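Local coordinates for protein thiamine-phosphate synthase (Pyrococcus furiosus, PDB 1XI3) that probably condenses a thiazole phosphate with a pyrimidine pyrophosphate to form thiamine monophosphate, releasing diphosphate in a magnesium-dependent reaction, at residues E119-A124 with R155-S160; V101-E104 with I110-A113. All coordinates share one frame; numbering follows the deposited sequence.

Interaction 1 (E119-A124 with R155-S160); sequences EEALEA and RKIVES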
# COMPACT_ATOMS: atom_id res chain seq x y z
N GLU A 119 17.43 4.87 -20.80
CA GLU A 119 16.08 5.28 -21.16
C GLU A 119 15.21 5.47 -19.91
O GLU A 119 14.47 6.45 -19.80
CB GLU A 119 15.42 4.26 -22.10
CG GLU A 119 13.95 4.61 -22.46
CD GLU A 119 13.73 6.07 -22.87
OE1 GLU A 119 14.67 6.70 -23.45
OE2 GLU A 119 12.61 6.59 -22.61
N GLU A 120 15.30 4.50 -18.99
CA GLU A 120 14.54 4.56 -17.74
C GLU A 120 14.96 5.78 -16.92
O GLU A 120 14.11 6.49 -16.38
CB GLU A 120 14.66 3.27 -16.95
CG GLU A 120 13.84 2.10 -17.55
CD GLU A 120 13.79 0.85 -16.70
OE1 GLU A 120 13.17 -0.15 -17.18
OE2 GLU A 120 14.33 0.80 -15.58
N ALA A 121 16.26 6.03 -16.86
CA ALA A 121 16.80 7.22 -16.16
C ALA A 121 16.25 8.54 -16.70
O ALA A 121 15.74 9.39 -15.97
CB ALA A 121 18.34 7.21 -16.21
N LEU A 122 16.28 8.70 -18.02
CA LEU A 122 15.81 9.92 -18.62
C LEU A 122 14.30 10.11 -18.46
O LEU A 122 13.82 11.24 -18.21
CB LEU A 122 16.21 9.91 -20.11
CG LEU A 122 17.72 9.95 -20.34
CD1 LEU A 122 18.08 9.62 -21.82
CD2 LEU A 122 18.28 11.31 -19.93
N GLU A 123 13.56 9.01 -18.57
CA GLU A 123 12.11 9.02 -18.45
C GLU A 123 11.74 9.38 -17.04
O GLU A 123 10.89 10.22 -16.83
CB GLU A 123 11.50 7.68 -18.77
CG GLU A 123 10.00 7.64 -18.62
N ALA A 124 12.40 8.75 -16.07
CA ALA A 124 12.10 9.10 -14.67
C ALA A 124 12.39 10.56 -14.35
O ALA A 124 11.59 11.23 -13.71
CB ALA A 124 12.85 8.20 -13.72
N ARG A 155 27.98 5.29 -15.18
CA ARG A 155 28.59 6.56 -15.61
C ARG A 155 27.78 7.28 -16.66
O ARG A 155 27.61 8.49 -16.62
CB ARG A 155 30.03 6.30 -16.11
CG ARG A 155 30.77 7.47 -16.65
CD ARG A 155 30.99 8.59 -15.65
NE ARG A 155 31.45 9.82 -16.31
CZ ARG A 155 31.53 11.00 -15.72
NH1 ARG A 155 31.21 11.16 -14.43
NH2 ARG A 155 31.94 12.06 -16.42
N LYS A 156 27.24 6.53 -17.61
CA LYS A 156 26.46 7.15 -18.65
C LYS A 156 25.23 7.82 -18.09
O LYS A 156 24.86 8.90 -18.52
CB LYS A 156 26.11 6.12 -19.72
CG LYS A 156 25.36 6.68 -20.90
CD LYS A 156 26.17 7.57 -21.82
CE LYS A 156 25.32 7.94 -23.06
NZ LYS A 156 25.86 9.12 -23.78
N ILE A 157 24.60 7.19 -17.10
CA ILE A 157 23.43 7.79 -16.47
C ILE A 157 23.87 9.13 -15.79
O ILE A 157 23.22 10.14 -15.94
CB ILE A 157 22.73 6.80 -15.53
CG1 ILE A 157 21.91 5.79 -16.37
CG2 ILE A 157 21.76 7.53 -14.59
CD1 ILE A 157 21.61 4.48 -15.66
N VAL A 158 24.95 9.05 -15.03
CA VAL A 158 25.48 10.22 -14.30
C VAL A 158 25.73 11.37 -15.27
O VAL A 158 25.36 12.52 -15.00
CB VAL A 158 26.76 9.86 -13.55
CG1 VAL A 158 27.46 11.15 -13.04
CG2 VAL A 158 26.48 8.89 -12.38
N GLU A 159 26.30 11.06 -16.43
CA GLU A 159 26.58 12.08 -17.44
C GLU A 159 25.32 12.67 -18.09
O GLU A 159 25.36 13.80 -18.60
CB GLU A 159 27.45 11.49 -18.54
CG GLU A 159 28.82 11.10 -18.11
CD GLU A 159 29.60 10.36 -19.21
OE1 GLU A 159 30.75 9.93 -18.94
OE2 GLU A 159 29.05 10.20 -20.33
N SER A 160 24.22 11.91 -18.09
CA SER A 160 23.05 12.22 -18.87
C SER A 160 21.92 12.89 -18.14
O SER A 160 21.01 13.42 -18.78
CB SER A 160 22.52 10.95 -19.54
OG SER A 160 23.55 10.29 -20.28
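Ala121 and Ile157 meet where two successive outer helices of a TIM barrel, 118-127 and 150-160, lie side by side, and the pair illustrates how a small residue lets such helices approach. The alpha carbons of Ala121 and Ile157 are 6.7 Å apart. The methyl of Ala121 points at the other helix and is received by the fork of the isoleucine side chain: CB of Ala121 is 3.8 Å from both CG1 and CG2 of Ile157. With CG1 anti to the carbonyl carbon (chi1 -77°) and CG2 anti to the backbone N, both branches can touch the same methyl. Leu132, on the strand 131-135 between the two helices in sequence, packs against both residues from the barrel side and helps to bury the pair.

Farther out the contact changes character. Leu122 leaves its backbone alongside the gap, not into it, yet its CD2 reaches the last turn of helix 150-160, where Val161 also touches the leucine. The hydroxyl of Ser160 turns back on its own helix, OG donating to the carbonyl O of Lys156 at 2.6 Å, with the donor tilted 30° from the carbonyl plane. Across the two segments the leucine comes closest to a backbone atom: CD2 of Leu122 lies 3.6 Å from O of Ser160.

Interaction 2 (V101-E104 with I110-A113); sequences VAKE and IIGA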
# COMPACT_ATOMS: atom_id res chain seq x y z
N VAL A 101 1.51 9.85 -10.77
CA VAL A 101 0.37 9.58 -9.93
C VAL A 101 0.77 9.75 -8.48
O VAL A 101 0.02 10.30 -7.67
CB VAL A 101 -0.17 8.12 -10.21
CG1 VAL A 101 -1.30 7.76 -9.25
CG2 VAL A 101 -0.63 8.01 -11.64
N ALA A 102 1.93 9.21 -8.13
CA ALA A 102 2.46 9.40 -6.76
C ALA A 102 2.58 10.88 -6.40
O ALA A 102 2.23 11.28 -5.28
CB ALA A 102 3.80 8.74 -6.65
N LYS A 103 3.08 11.67 -7.34
CA LYS A 103 3.25 13.11 -7.11
C LYS A 103 1.91 13.79 -6.91
O LYS A 103 1.79 14.74 -6.13
CB LYS A 103 3.99 13.75 -8.29
CG LYS A 103 5.46 13.35 -8.39
CD LYS A 103 6.29 14.21 -9.36
CE LYS A 103 6.56 15.64 -8.85
NZ LYS A 103 6.82 15.77 -7.34
N GLU A 104 0.89 13.32 -7.61
CA GLU A 104 -0.45 13.86 -7.46
C GLU A 104 -1.05 13.60 -6.08
O GLU A 104 -1.63 14.50 -5.45
CB GLU A 104 -1.37 13.30 -8.56
CG GLU A 104 -2.76 13.90 -8.59
CD GLU A 104 -2.74 15.35 -9.09
OE1 GLU A 104 -2.10 15.60 -10.15
OE2 GLU A 104 -3.34 16.22 -8.44
N ILE A 110 9.46 13.40 -1.44
CA ILE A 110 10.58 13.26 -2.36
C ILE A 110 10.39 11.94 -3.06
O ILE A 110 10.14 10.93 -2.43
CB ILE A 110 11.90 13.25 -1.59
CG1 ILE A 110 12.09 14.58 -0.85
CG2 ILE A 110 13.05 12.96 -2.52
CD1 ILE A 110 13.19 14.58 0.13
N ILE A 111 10.55 11.95 -4.38
CA ILE A 111 10.39 10.76 -5.20
C ILE A 111 11.75 10.26 -5.70
O ILE A 111 12.46 10.94 -6.44
CB ILE A 111 9.52 11.05 -6.43
CG1 ILE A 111 8.14 11.62 -6.03
CG2 ILE A 111 9.39 9.77 -7.30
CD1 ILE A 111 7.27 10.81 -5.17
N GLY A 112 12.10 9.05 -5.30
CA GLY A 112 13.21 8.36 -5.88
C GLY A 112 12.67 7.39 -6.91
O GLY A 112 11.65 6.75 -6.66
N ALA A 113 13.39 7.25 -8.02
CA ALA A 113 13.04 6.30 -9.06
C ALA A 113 14.11 5.23 -9.24
O ALA A 113 15.29 5.56 -9.45
CB ALA A 113 12.82 7.06 -10.37
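The backbones of helical Ala102-Lys103 and of strand residue Ile111 stay well apart, with the alpha carbons of Lys103 and Ile111 7.8 Å from each other, and no hydrogen bond links the two segments. Side chains alone bridge the distance, as is usual where a helix covers a parallel sheet. Ile111 points at the helix and carries the strand's whole share of the contact. Its CG1 lies anti to the carbonyl carbon (chi1 -56°), and a second turn at chi2, -60°, folds CD1 round to the methyl of Ala102, 4.3 Å from its CB. Lower on the same branch, CG1 of Ile111 approaches CG of Lys103 at 4.0 Å, the two side chains crossing at a slant. Lys103 thus contributes the aliphatic root of its chain, which then bends at chi3 and chi4 on its way to the ammonium group.

The isoleucine also touches Val90, Leu92 and Ile99, while Ala102 touches Leu92, giving a small apolar cluster. It lies between helix and sheet in one beta-alpha-beta unit of the TIM barrel: helix 99-105 crosses over between the adjacent parallel strands 89-92 and 110-115, and strand 131-135 borders the latter on its other side.

The two contacts follow one another along the chain, interaction 2 closing before interaction 1 opens, with their centres about 17 Å apart. Interaction 2 joins a helix to a barrel strand; interaction 1 joins two helices of the outer layer. Strand 110-115 leads directly into helix 118-127, so a single strand-helix step connects them, and they touch where CB of Ala113 packs 3.5 Å from CB of Ala124. Together they show the two kinds of packing in a TIM barrel, helix against strand between the layers and helix against helix within the outer one. Strand 110-115 also carries Ser114, predicted to bind the pyrimidine substrate, so the strand of interaction 2 runs on to the probable active site.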